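Local coordinates for DUF1818 domain-containing protein (Prochlorococcus marinus, PDB 2IT9) that is of unknown function but may bind DNA, as PC4-like proteins do, at residues 2-6 with 117-121; 73-77 with 89-93; 81-86 with 108-112. All blocks are in the same frame, centred on the assembly; numbering follows the deposited sequence. Where two conformers were deposited one is given.

Interaction 1 (2-6 with 117-121); sequences MIKKE and AMRSM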
HETATM    1  N   MSE A   2     -11.002 -11.682 -15.644  1.00 31.78           N
HETATM    2  CA  MSE A   2     -10.056 -11.494 -14.537  0.50 30.48           C
HETATM    3  C   MSE A   2      -9.070 -12.636 -14.476  1.00 30.14           C
HETATM    4  O   MSE A   2      -9.473 -13.797 -14.605  1.00 28.22           O
HETATM    5  CB  MSE A   2     -10.758 -11.483 -13.152  0.50 31.32           C
HETATM    6  CG  MSE A   2      -9.791 -11.372 -11.932  0.50 32.55           C
HETATM    7 SE   MSE A   2     -10.435 -11.861 -10.128  0.38 33.38          SE
HETATM    8  CE  MSE A   2     -10.576 -13.814 -10.269  0.50 21.64           C
ATOM      9  N   ILE A   3      -7.816 -12.303 -14.236  1.00 28.63           N
ATOM     10  CA  ILE A   3      -6.752 -13.280 -13.964  1.00 30.10           C
ATOM     11  C   ILE A   3      -6.173 -12.857 -12.622  1.00 28.36           C
ATOM     12  O   ILE A   3      -5.646 -11.768 -12.478  1.00 30.48           O
ATOM     13  CB  ILE A   3      -5.649 -13.311 -15.051  1.00 30.66           C
ATOM     14  CG1 ILE A   3      -6.240 -13.685 -16.388  1.00 34.86           C
ATOM     15  CG2 ILE A   3      -4.547 -14.282 -14.610  1.00 34.46           C
ATOM     16  CD1 ILE A   3      -5.309 -13.546 -17.561  1.00 43.11           C
ATOM     17  N   LYS A   4      -6.260 -13.728 -11.617  1.00 27.66           N
ATOM     18  CA  LYS A   4      -5.703 -13.421 -10.319  1.00 28.60           C
ATOM     19  C   LYS A   4      -4.775 -14.543  -9.848  1.00 25.65           C
ATOM     20  O   LYS A   4      -5.049 -15.725 -10.112  1.00 26.65           O
ATOM     21  CB  LYS A   4      -6.811 -13.276  -9.308  1.00 29.78           C
ATOM     22  CG  LYS A   4      -6.345 -13.115  -7.899  1.00 32.92           C
ATOM     23  CD  LYS A   4      -7.536 -12.898  -6.979  1.00 39.29           C
ATOM     24  CE  LYS A   4      -7.058 -12.762  -5.559  1.00 44.06           C
ATOM     25  NZ  LYS A   4      -8.224 -12.669  -4.658  1.00 46.38           N
ATOM     26  N   LYS A   5      -3.735 -14.133  -9.157  1.00 31.02           N
ATOM     27  CA  LYS A   5      -2.798 -15.027  -8.541  1.00 29.24           C
ATOM     28  C   LYS A   5      -2.579 -14.486  -7.140  1.00 29.57           C
ATOM     29  O   LYS A   5      -2.390 -13.305  -6.983  1.00 30.31           O
ATOM     30  CB  LYS A   5      -1.477 -15.039  -9.304  1.00 30.62           C
ATOM     31  CG  LYS A   5      -1.619 -15.684 -10.719  1.00 31.36           C
ATOM     32  CD  LYS A   5      -0.275 -15.885 -11.371  1.00 39.93           C
ATOM     33  CE  LYS A   5      -0.419 -16.383 -12.769  1.00 38.76           C
ATOM     34  NZ  LYS A   5      -1.195 -17.646 -12.818  1.00 31.32           N
ATOM     35  N   GLU A   6      -2.527 -15.377  -6.155  1.00 29.32           N
ATOM     36  CA  GLU A   6      -2.453 -14.961  -4.775  1.00 32.82           C
ATOM     37  C   GLU A   6      -1.793 -16.013  -3.902  1.00 30.98           C
ATOM     38  O   GLU A   6      -1.813 -17.186  -4.201  1.00 29.77           O
ATOM     39  CB  GLU A   6      -3.921 -14.776  -4.336  1.00 35.96           C
ATOM     40  CG  GLU A   6      -4.151 -14.425  -2.925  1.00 45.68           C
ATOM     41  CD  GLU A   6      -5.604 -13.997  -2.666  1.00 45.48           C
ATOM     42  OE1 GLU A   6      -6.545 -14.769  -3.000  1.00 55.35           O
ATOM     43  OE2 GLU A   6      -5.764 -12.880  -2.109  1.00 55.20           O
ATOM     44  N   ALA A 117       4.883 -15.353 -10.028  1.00 33.78           N
ATOM     45  CA  ALA A 117       3.567 -14.947 -10.577  1.00 35.54           C
ATOM     46  C   ALA A 117       3.751 -13.964 -11.720  1.00 34.74           C
ATOM     47  O   ALA A 117       3.055 -14.048 -12.706  1.00 34.80           O
ATOM     48  CB  ALA A 117       2.681 -14.322  -9.489  1.00 37.73           C
HETATM   49  N   MSE A 118       4.663 -13.003 -11.575  1.00 34.54           N
HETATM   50  CA  MSE A 118       4.930 -12.027 -12.627  1.00 37.41           C
HETATM   51  C   MSE A 118       5.376 -12.698 -13.878  1.00 38.98           C
HETATM   52  O   MSE A 118       4.908 -12.340 -14.962  1.00 39.38           O
HETATM   53  CB  MSE A 118       6.013 -11.031 -12.195  1.00 35.25           C
HETATM   54  CG  MSE A 118       5.527 -10.090 -11.179  1.00 38.93           C
HETATM   55 SE   MSE A 118       6.941  -8.856 -10.657  0.75 42.71          SE
HETATM   56  CE  MSE A 118       5.891  -7.664  -9.638  1.00 41.99           C
ATOM     57  N   ARG A 119       6.284 -13.661 -13.745  1.00 37.51           N
ATOM     58  CA  ARG A 119       6.794 -14.381 -14.903  1.00 41.81           C
ATOM     59  C   ARG A 119       5.750 -15.222 -15.652  1.00 42.63           C
ATOM     60  O   ARG A 119       5.903 -15.460 -16.847  1.00 40.88           O
ATOM     61  CB  ARG A 119       7.915 -15.330 -14.484  1.00 40.99           C
ATOM     62  CG  ARG A 119       9.199 -14.690 -14.036  1.00 42.27           C
ATOM     63  CD  ARG A 119      10.339 -15.745 -13.990  1.00 50.09           C
ATOM     64  NE  ARG A 119      11.637 -15.125 -13.693  1.00 61.84           N
ATOM     65  CZ  ARG A 119      12.348 -15.251 -12.565  1.00 64.90           C
ATOM     66  NH1 ARG A 119      11.942 -16.038 -11.564  1.00 67.48           N
ATOM     67  NH2 ARG A 119      13.521 -14.609 -12.453  1.00 61.63           N
ATOM     68  N   SER A 120       4.718 -15.691 -14.958  1.00 42.29           N
ATOM     69  CA  SER A 120       3.733 -16.574 -15.551  1.00 45.57           C
ATOM     70  C   SER A 120       2.333 -16.008 -15.737  1.00 47.49           C
ATOM     71  O   SER A 120       1.420 -16.787 -15.992  1.00 47.62           O
ATOM     72  CB  SER A 120       3.604 -17.802 -14.654  1.00 44.10           C
ATOM     73  OG  SER A 120       3.075 -17.422 -13.397  1.00 45.74           O
HETATM   74  N   MSE A 121       2.126 -14.693 -15.638  1.00 48.57           N
HETATM   75  CA  MSE A 121       0.735 -14.163 -15.690  1.00 49.82           C
HETATM   76  C   MSE A 121      -0.204 -14.696 -16.835  1.00 51.99           C
HETATM   77  O   MSE A 121      -1.410 -14.950 -16.622  1.00 48.62           O
HETATM   78  CB  MSE A 121       0.723 -12.644 -15.648  1.00 46.98           C
HETATM   79  CG  MSE A 121       0.941 -12.035 -14.301  1.00 50.51           C
HETATM   80 SE   MSE A 121      -0.327 -12.468 -12.798  0.75 45.63          SE
HETATM   81  CE  MSE A 121      -2.084 -11.678 -13.281  1.00 40.54           C
TER
HETATM   82  O   HOH W   1      -0.714 -18.993 -15.243  1.00 42.93           O
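Lys5 and Met121, a selenomethionine here, show how a long, flexible lysine can behave as an apolar residue for most of its length and as a polar one only at its end. Lys5 leaves the strand with its CB directed at the helix end. The first torsion, -68°, sets CG beside the backbone N, where Lys5 CG comes within 4.0 Å of Met121 SE. Lys5 CD comes closer, 3.7 Å from Met121 SE, and touches Ala117 CB at 3.8 Å. CE then passes Ser120, with Lys5 CE 3.7 Å from Ser120 OG, a hydroxyl that bonds back to the carbonyl of Asn116 in its own helix. A bend in the last torsion (-57°) turns NZ aside to a water, which accepts from Lys5 NZ at 2.8 Å and donates to Ser120 O at 3.2 Å, bridging strand and helix end.

The contact joins strand 2-7, an outer strand of the first four-stranded antiparallel sheet, to the end of helix 110-120, which follows the second sheet. Ala117 also packs on Trp10 and Met121 on Ile12, so the helix end rests on the neighbouring strand 10-15 as well.

Met121 runs past Lys5 in the opposite sense, its chain folded at the second and third torsions. That fold brings its CE to Ile3, where Met121 CE meets Ile3 CG2 at 3.8 Å and lies 3.7 Å from Ile3 O. Trp39 of helix 36-56 also touches the Met121 side chain.

Interaction 2 (73-77 with 89-93); sequences RPWLA and RLILS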
ATOM      1  N   ARG A  73      12.175   5.127 -14.634  1.00 32.85           N
ATOM      2  CA  ARG A  73      10.942   5.880 -14.457  1.00 33.81           C
ATOM      3  C   ARG A  73       9.764   5.171 -15.075  1.00 32.37           C
ATOM      4  O   ARG A  73       9.854   4.751 -16.212  1.00 33.82           O
ATOM      5  CB  ARG A  73      11.085   7.288 -15.020  1.00 34.78           C
ATOM      6  CG  ARG A  73      12.149   8.105 -14.304  1.00 40.63           C
ATOM      7  N   PRO A  74       8.618   5.114 -14.356  1.00 34.32           N
ATOM      8  CA  PRO A  74       8.281   5.737 -13.055  1.00 32.89           C
ATOM      9  C   PRO A  74       8.631   4.957 -11.809  1.00 33.65           C
ATOM     10  O   PRO A  74       8.132   5.288 -10.750  1.00 37.77           O
ATOM     11  CB  PRO A  74       6.751   5.840 -13.150  1.00 32.87           C
ATOM     12  CG  PRO A  74       6.387   4.563 -13.810  1.00 38.30           C
ATOM     13  CD  PRO A  74       7.470   4.350 -14.882  1.00 34.57           C
ATOM     14  N   TRP A  75       9.436   3.895 -11.909  1.00 32.10           N
ATOM     15  CA  TRP A  75       9.748   3.085 -10.772  1.00 31.09           C
ATOM     16  C   TRP A  75      11.173   3.203 -10.228  1.00 34.13           C
ATOM     17  O   TRP A  75      12.112   3.283 -10.984  1.00 32.36           O
ATOM     18  CB  TRP A  75       9.637   1.592 -11.144  1.00 32.58           C
ATOM     19  CG  TRP A  75       8.283   1.154 -11.463  1.00 32.95           C
ATOM     20  CD1 TRP A  75       7.749   0.996 -12.685  1.00 33.85           C
ATOM     21  CD2 TRP A  75       7.258   0.807 -10.512  1.00 32.39           C
ATOM     22  NE1 TRP A  75       6.454   0.543 -12.575  1.00 34.20           N
ATOM     23  CE2 TRP A  75       6.115   0.444 -11.253  1.00 32.42           C
ATOM     24  CE3 TRP A  75       7.189   0.789  -9.106  1.00 33.58           C
ATOM     25  CZ2 TRP A  75       4.919   0.014 -10.646  1.00 35.32           C
ATOM     26  CZ3 TRP A  75       6.003   0.370  -8.503  1.00 36.77           C
ATOM     27  CH2 TRP A  75       4.873  -0.002  -9.278  1.00 35.67           C
ATOM     28  N   LEU A  76      11.277   3.174  -8.919  1.00 34.05           N
ATOM     29  CA  LEU A  76      12.555   3.064  -8.235  0.50 34.44           C
ATOM     30  C   LEU A  76      12.399   1.862  -7.308  1.00 35.98           C
ATOM     31  O   LEU A  76      11.510   1.793  -6.430  1.00 34.83           O
ATOM     32  CB  LEU A  76      12.962   4.364  -7.531  0.50 35.25           C
ATOM     33  CG  LEU A  76      14.419   4.348  -7.075  0.50 35.59           C
ATOM     34  CD1 LEU A  76      14.988   5.779  -6.910  0.50 28.54           C
ATOM     35  CD2 LEU A  76      14.602   3.520  -5.828  0.50 32.61           C
ATOM     36  N   ALA A  77      13.218   0.845  -7.543  1.00 34.84           N
ATOM     37  CA  ALA A  77      13.107  -0.355  -6.762  1.00 32.06           C
ATOM     38  C   ALA A  77      14.359  -0.636  -5.981  1.00 31.80           C
ATOM     39  O   ALA A  77      15.429  -0.487  -6.517  1.00 33.84           O
ATOM     40  CB  ALA A  77      12.820  -1.522  -7.702  1.00 35.42           C
ATOM     41  N   ARG A  89      11.427  -2.991  -1.926  1.00 33.98           N
ATOM     42  CA  ARG A  89      10.735  -1.728  -1.714  1.00 34.23           C
ATOM     43  C   ARG A  89      10.583  -1.079  -3.080  1.00 36.31           C
ATOM     44  O   ARG A  89      11.544  -1.023  -3.844  1.00 35.69           O
ATOM     45  CB  ARG A  89      11.519  -0.830  -0.785  1.00 37.25           C
ATOM     46  CG  ARG A  89      10.787   0.438  -0.472  1.00 43.12           C
ATOM     47  CD  ARG A  89      11.562   1.322   0.479  1.00 44.53           C
ATOM     48  NE  ARG A  89      10.845   2.581   0.698  1.00 46.89           N
ATOM     49  CZ  ARG A  89      11.437   3.728   1.015  1.00 53.75           C
ATOM     50  NH1 ARG A  89      12.760   3.812   1.130  1.00 52.36           N
ATOM     51  NH2 ARG A  89      10.703   4.818   1.193  1.00 54.23           N
ATOM     52  N   LEU A  90       9.368  -0.642  -3.395  1.00 35.23           N
ATOM     53  CA  LEU A  90       9.068  -0.030  -4.679  1.00 33.59           C
ATOM     54  C   LEU A  90       8.525   1.391  -4.453  1.00 36.22           C
ATOM     55  O   LEU A  90       7.654   1.589  -3.603  1.00 38.10           O
ATOM     56  CB  LEU A  90       8.021  -0.795  -5.431  1.00 35.93           C
ATOM     57  CG  LEU A  90       8.464  -2.190  -5.867  1.00 34.66           C
ATOM     58  CD1 LEU A  90       7.259  -2.888  -6.423  1.00 39.36           C
ATOM     59  CD2 LEU A  90       9.544  -2.089  -6.926  1.00 39.43           C
ATOM     60  N   ILE A  91       9.077   2.334  -5.189  1.00 35.73           N
ATOM     61  CA  ILE A  91       8.600   3.716  -5.185  1.00 35.10           C
ATOM     62  C   ILE A  91       8.111   4.047  -6.584  1.00 37.56           C
ATOM     63  O   ILE A  91       8.911   4.067  -7.544  1.00 34.13           O
ATOM     64  CB  ILE A  91       9.703   4.693  -4.793  1.00 37.07           C
ATOM     65  CG1 ILE A  91      10.457   4.217  -3.552  1.00 44.00           C
ATOM     66  CG2 ILE A  91       9.158   6.123  -4.670  1.00 36.36           C
ATOM     67  CD1 ILE A  91       9.656   4.042  -2.378  1.00 50.65           C
ATOM     68  N   LEU A  92       6.824   4.377  -6.671  1.00 34.63           N
ATOM     69  CA  LEU A  92       6.172   4.721  -7.919  1.00 33.92           C
ATOM     70  C   LEU A  92       5.953   6.221  -7.960  1.00 36.22           C
ATOM     71  O   LEU A  92       5.212   6.778  -7.152  1.00 32.32           O
ATOM     72  CB  LEU A  92       4.843   3.982  -7.989  1.00 35.52           C
ATOM     73  CG  LEU A  92       4.038   4.194  -9.267  1.00 35.87           C
ATOM     74  CD1 LEU A  92       4.840   3.852 -10.536  1.00 36.98           C
ATOM     75  CD2 LEU A  92       2.767   3.362  -9.180  1.00 39.86           C
ATOM     76  N   SER A  93       6.570   6.896  -8.914  1.00 39.52           N
ATOM     77  CA  SER A  93       6.490   8.344  -8.917  1.00 44.17           C
ATOM     78  C   SER A  93       5.263   8.826  -9.583  1.00 48.15           C
ATOM     79  O   SER A  93       4.661   8.145 -10.416  1.00 47.38           O
ATOM     80  CB  SER A  93       7.719   8.963  -9.540  1.00 49.36           C
ATOM     81  OG  SER A  93       8.766   8.823  -8.619  1.00 50.46           O
TER
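Residues Trp75 to Ala77 and Arg89 to Leu92 run antiparallel, their short axes 4.7 Å apart at closest and 163° between directions, with Leu76 and Ile91 forming a hydrogen-bonded pair (Leu76 N to Ile91 O 2.9 Å, Ile91 N to Leu76 O 2.8 Å). A further bond, Ser93 N to Pro74 O at 2.9 Å, continues the ladder beyond the strand ends, next to the cis peptide bond that precedes Pro74.

The alternation of side chains sorts them by face. Trp75, Ala77, Leu90 and Leu92 share the buried one. There Leu92, its CG anti to the backbone N (chi1 -178°), carries a methyl over the indole: Leu92 CD1 sits 3.7 Å from the centroid of the Trp75 six-membered ring and 11° off the normal, a CH-pi contact. Leu92 CD1 also reaches Pro74 CG at 3.7 Å, so one methyl touches both proline and indole. Trp75 CZ3 meets Leu90 CB at 3.9 Å, and beyond it Ala77 CB presses tightly on Leu90 CD2 at 3.4 Å. Trp75 NE1 donates to Glu38 O, which fixes the ring against helix 36-56. On the other face lie Leu76 and Ile91.

This is the open end of the beta hairpin 75-82/85-92, the central pair of a four-stranded antiparallel sheet, with its apolar face packed on helix 36-56 and strand 30-34.

Interaction 3 (81-86 with 108-112); sequences GDQYGW and RHVTN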
ATOM      1  N   GLY A  81      19.012  -7.988   0.435  1.00 32.65           N
ATOM      2  CA  GLY A  81      19.002  -9.407   0.770  1.00 34.51           C
ATOM      3  C   GLY A  81      20.307  -9.969   1.211  1.00 33.37           C
ATOM      4  O   GLY A  81      21.265  -9.245   1.390  1.00 34.51           O
ATOM      5  N   ASP A  82      20.293 -11.275   1.437  1.00 32.22           N
ATOM      6  CA  ASP A  82      21.471 -12.019   1.806  1.00 33.15           C
ATOM      7  C   ASP A  82      21.322 -13.344   1.067  1.00 30.41           C
ATOM      8  O   ASP A  82      20.470 -13.460   0.213  1.00 32.63           O
ATOM      9  CB  ASP A  82      21.582 -12.166   3.329  1.00 33.49           C
ATOM     10  CG  ASP A  82      20.353 -12.820   3.973  1.00 38.05           C
ATOM     11  OD1 ASP A  82      19.561 -13.503   3.287  1.00 32.70           O
ATOM     12  OD2 ASP A  82      20.187 -12.663   5.199  1.00 45.10           O
ATOM     13  N   GLN A  83      22.137 -14.323   1.404  1.00 33.49           N
ATOM     14  CA  GLN A  83      22.064 -15.598   0.735  1.00 35.66           C
ATOM     15  C   GLN A  83      20.756 -16.377   0.952  1.00 36.17           C
ATOM     16  O   GLN A  83      20.493 -17.310   0.207  1.00 39.12           O
ATOM     17  CB  GLN A  83      23.227 -16.471   1.154  1.00 34.25           C
ATOM     18  CG  GLN A  83      23.191 -16.969   2.598  1.00 36.65           C
ATOM     19  CD  GLN A  83      24.288 -17.967   2.845  1.00 41.24           C
ATOM     20  OE1 GLN A  83      24.461 -18.871   2.038  1.00 42.64           O
ATOM     21  NE2 GLN A  83      25.058 -17.807   3.944  1.00 40.38           N
ATOM     22  N   TYR A  84      19.946 -16.002   1.947  1.00 35.28           N
ATOM     23  CA  TYR A  84      18.743 -16.758   2.278  1.00 33.63           C
ATOM     24  C   TYR A  84      17.477 -16.155   1.701  1.00 33.33           C
ATOM     25  O   TYR A  84      16.469 -16.818   1.638  1.00 35.56           O
ATOM     26  CB  TYR A  84      18.652 -16.913   3.802  1.00 34.62           C
ATOM     27  CG  TYR A  84      19.948 -17.404   4.424  1.00 34.00           C
ATOM     28  CD1 TYR A  84      20.331 -18.724   4.299  1.00 35.91           C
ATOM     29  CD2 TYR A  84      20.798 -16.536   5.116  1.00 37.04           C
ATOM     30  CE1 TYR A  84      21.505 -19.191   4.845  1.00 38.13           C
ATOM     31  CE2 TYR A  84      21.992 -16.994   5.679  1.00 38.57           C
ATOM     32  CZ  TYR A  84      22.342 -18.327   5.540  1.00 40.05           C
ATOM     33  OH  TYR A  84      23.519 -18.826   6.081  1.00 41.67           O
ATOM     34  N   GLY A  85      17.518 -14.905   1.259  1.00 29.81           N
ATOM     35  CA  GLY A  85      16.346 -14.288   0.695  1.00 33.74           C
ATOM     36  C   GLY A  85      16.499 -12.793   0.520  1.00 30.64           C
ATOM     37  O   GLY A  85      17.553 -12.197   0.817  1.00 31.00           O
ATOM     38  N   TRP A  86      15.435 -12.192   0.017  1.00 28.93           N
ATOM     39  CA  TRP A  86      15.429 -10.768  -0.232  1.00 31.78           C
ATOM     40  C   TRP A  86      14.084 -10.096  -0.128  1.00 32.14           C
ATOM     41  O   TRP A  86      13.079 -10.706  -0.420  1.00 33.11           O
ATOM     42  CB  TRP A  86      16.001 -10.474  -1.615  1.00 33.25           C
ATOM     43  CG  TRP A  86      15.272 -11.217  -2.729  1.00 32.82           C
ATOM     44  CD1 TRP A  86      15.401 -12.541  -3.050  1.00 40.59           C
ATOM     45  CD2 TRP A  86      14.347 -10.672  -3.680  1.00 35.39           C
ATOM     46  NE1 TRP A  86      14.565 -12.866  -4.088  1.00 41.11           N
ATOM     47  CE2 TRP A  86      13.938 -11.731  -4.520  1.00 38.14           C
ATOM     48  CE3 TRP A  86      13.797  -9.406  -3.882  1.00 36.65           C
ATOM     49  CZ2 TRP A  86      13.031 -11.560  -5.553  1.00 38.31           C
ATOM     50  CZ3 TRP A  86      12.895  -9.233  -4.913  1.00 38.47           C
ATOM     51  CH2 TRP A  86      12.523 -10.310  -5.745  1.00 37.95           C
ATOM     52  N   ARG A 108      10.847 -10.711   2.614  1.00 32.01           N
ATOM     53  CA  ARG A 108      11.536 -11.950   2.196  1.00 31.99           C
ATOM     54  C   ARG A 108      10.599 -13.089   1.991  1.00 33.40           C
ATOM     55  O   ARG A 108       9.589 -13.215   2.695  1.00 31.32           O
ATOM     56  CB  ARG A 108      12.544 -12.354   3.250  1.00 32.36           C
ATOM     57  CG  ARG A 108      13.636 -11.268   3.372  1.00 43.65           C
ATOM     58  CD  ARG A 108      14.409 -11.433   4.655  1.00 50.44           C
ATOM     59  NE  ARG A 108      15.201 -12.619   4.563  1.00 44.34           N
ATOM     60  CZ  ARG A 108      16.496 -12.647   4.292  1.00 47.41           C
ATOM     61  NH1 ARG A 108      17.210 -11.529   4.137  1.00 42.47           N
ATOM     62  NH2 ARG A 108      17.080 -13.823   4.230  1.00 46.15           N
ATOM     63  N   HIS A 109      10.930 -13.945   1.027  1.00 31.43           N
ATOM     64  CA  HIS A 109      10.215 -15.201   0.756  1.00 31.36           C
ATOM     65  C   HIS A 109       8.944 -14.938  -0.055  1.00 32.93           C
ATOM     66  O   HIS A 109       8.683 -15.609  -1.067  1.00 30.86           O
ATOM     67  CB  HIS A 109       9.964 -16.059   2.022  1.00 31.71           C
ATOM     68  CG  HIS A 109      11.187 -16.232   2.867  1.00 35.92           C
ATOM     69  ND1 HIS A 109      12.337 -16.828   2.395  1.00 38.13           N
ATOM     70  CD2 HIS A 109      11.459 -15.841   4.137  1.00 34.45           C
ATOM     71  CE1 HIS A 109      13.278 -16.760   3.322  1.00 41.45           C
ATOM     72  NE2 HIS A 109      12.765 -16.187   4.398  1.00 35.42           N
ATOM     73  N   VAL A 110       8.148 -13.980   0.387  1.00 31.09           N
ATOM     74  CA  VAL A 110       7.017 -13.513  -0.395  1.00 33.40           C
ATOM     75  C   VAL A 110       7.469 -13.064  -1.810  1.00 34.54           C
ATOM     76  O   VAL A 110       6.824 -13.354  -2.844  1.00 32.28           O
ATOM     77  CB  VAL A 110       6.286 -12.354   0.348  1.00 34.03           C
ATOM     78  CG1 VAL A 110       5.314 -11.662  -0.587  1.00 36.03           C
ATOM     79  CG2 VAL A 110       5.615 -12.878   1.636  1.00 33.07           C
ATOM     80  N   THR A 111       8.584 -12.350  -1.852  1.00 33.95           N
ATOM     81  CA  THR A 111       9.149 -11.844  -3.111  1.00 33.45           C
ATOM     82  C   THR A 111       9.328 -12.940  -4.176  1.00 31.10           C
ATOM     83  O   THR A 111       9.013 -12.722  -5.339  1.00 32.21           O
ATOM     84  CB  THR A 111      10.507 -11.120  -2.857  1.00 33.13           C
ATOM     85  OG1 THR A 111      11.312 -11.943  -2.015  1.00 33.42           O
ATOM     86  CG2 THR A 111      10.271  -9.747  -2.226  1.00 33.00           C
ATOM     87  N   ASN A 112       9.815 -14.092  -3.772  1.00 31.93           N
ATOM     88  CA  ASN A 112       9.986 -15.214  -4.718  1.00 33.48           C
ATOM     89  C   ASN A 112       8.675 -15.643  -5.354  1.00 35.09           C
ATOM     90  O   ASN A 112       8.615 -15.959  -6.546  1.00 34.37           O
ATOM     91  CB  ASN A 112      10.695 -16.391  -4.067  1.00 37.20           C
ATOM     92  CG  ASN A 112      12.163 -16.105  -3.841  1.00 50.46           C
ATOM     93  OD1 ASN A 112      12.852 -15.559  -4.728  1.00 56.42           O
ATOM     94  ND2 ASN A 112      12.657 -16.462  -2.664  1.00 59.35           N
TER
HETATM   95  O   HOH W   2      13.882 -16.764  -0.234  1.00 48.22           O
HETATM   96  O   HOH W   3      13.130 -14.005  -0.725  1.00 20.07           O
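The carboxylate of Asp82 stands steeply, at 75°, to the guanidinium of Arg108, and the two form a salt bridge: Arg108 NH2 donates to Asp82 OD1 at 2.7 Å on the syn side, close to the guanidinium plane. Asp82 OD1 also takes Tyr84 N, from above the carboxylate at 2.9 Å, closing an Asx turn in the hairpin bend.

The bond from CA to CB of Trp86 points away from the helix start, but its CG, between the backbone N and the carbonyl carbon, brings the indole round to Thr111. Thr111 CB is 3.5 Å from the centroid of the Trp86 six-membered ring, 7° off the normal, a CH-pi contact, and Thr111 OG1 donates to Trp86 O at 2.7 Å. The Asn112 amide is set steeply to the same ring, at 77°, and Trp86 NE1 donates a long, bent hydrogen bond to Asn112 OD1 (3.3 Å), from above the amide's carbonyl plane. One water accepts from Trp86 N and His109 N and donates to Thr111 OG1.

Thus the turn of hairpin 75-82/85-92 meets the start of helix 110-120, whose N-cap position is His109, while helix 36-56 adds Tyr53, Cys50 and Lys54 around Trp86.

In the fold
Along the chain, interaction 1 brackets the other two, pairing the first strand with the end of the last helix across 110 intervening residues. Interactions 2 and 3 alternate in sequence and share strands 75-82 and 85-92: one holds the open end of that hairpin, the other its turn, with centres about 19 Å apart. Interactions 1 and 3 use the two ends of helix 110-120, centres about 20 Å apart, so this helix spans from the second sheet's hairpin to the first sheet. Interactions 1 and 2 lie on opposite sides of the chain's centre. Together they join the two four-stranded sheets and the two helices, with helix 36-56 bordering all three contacts.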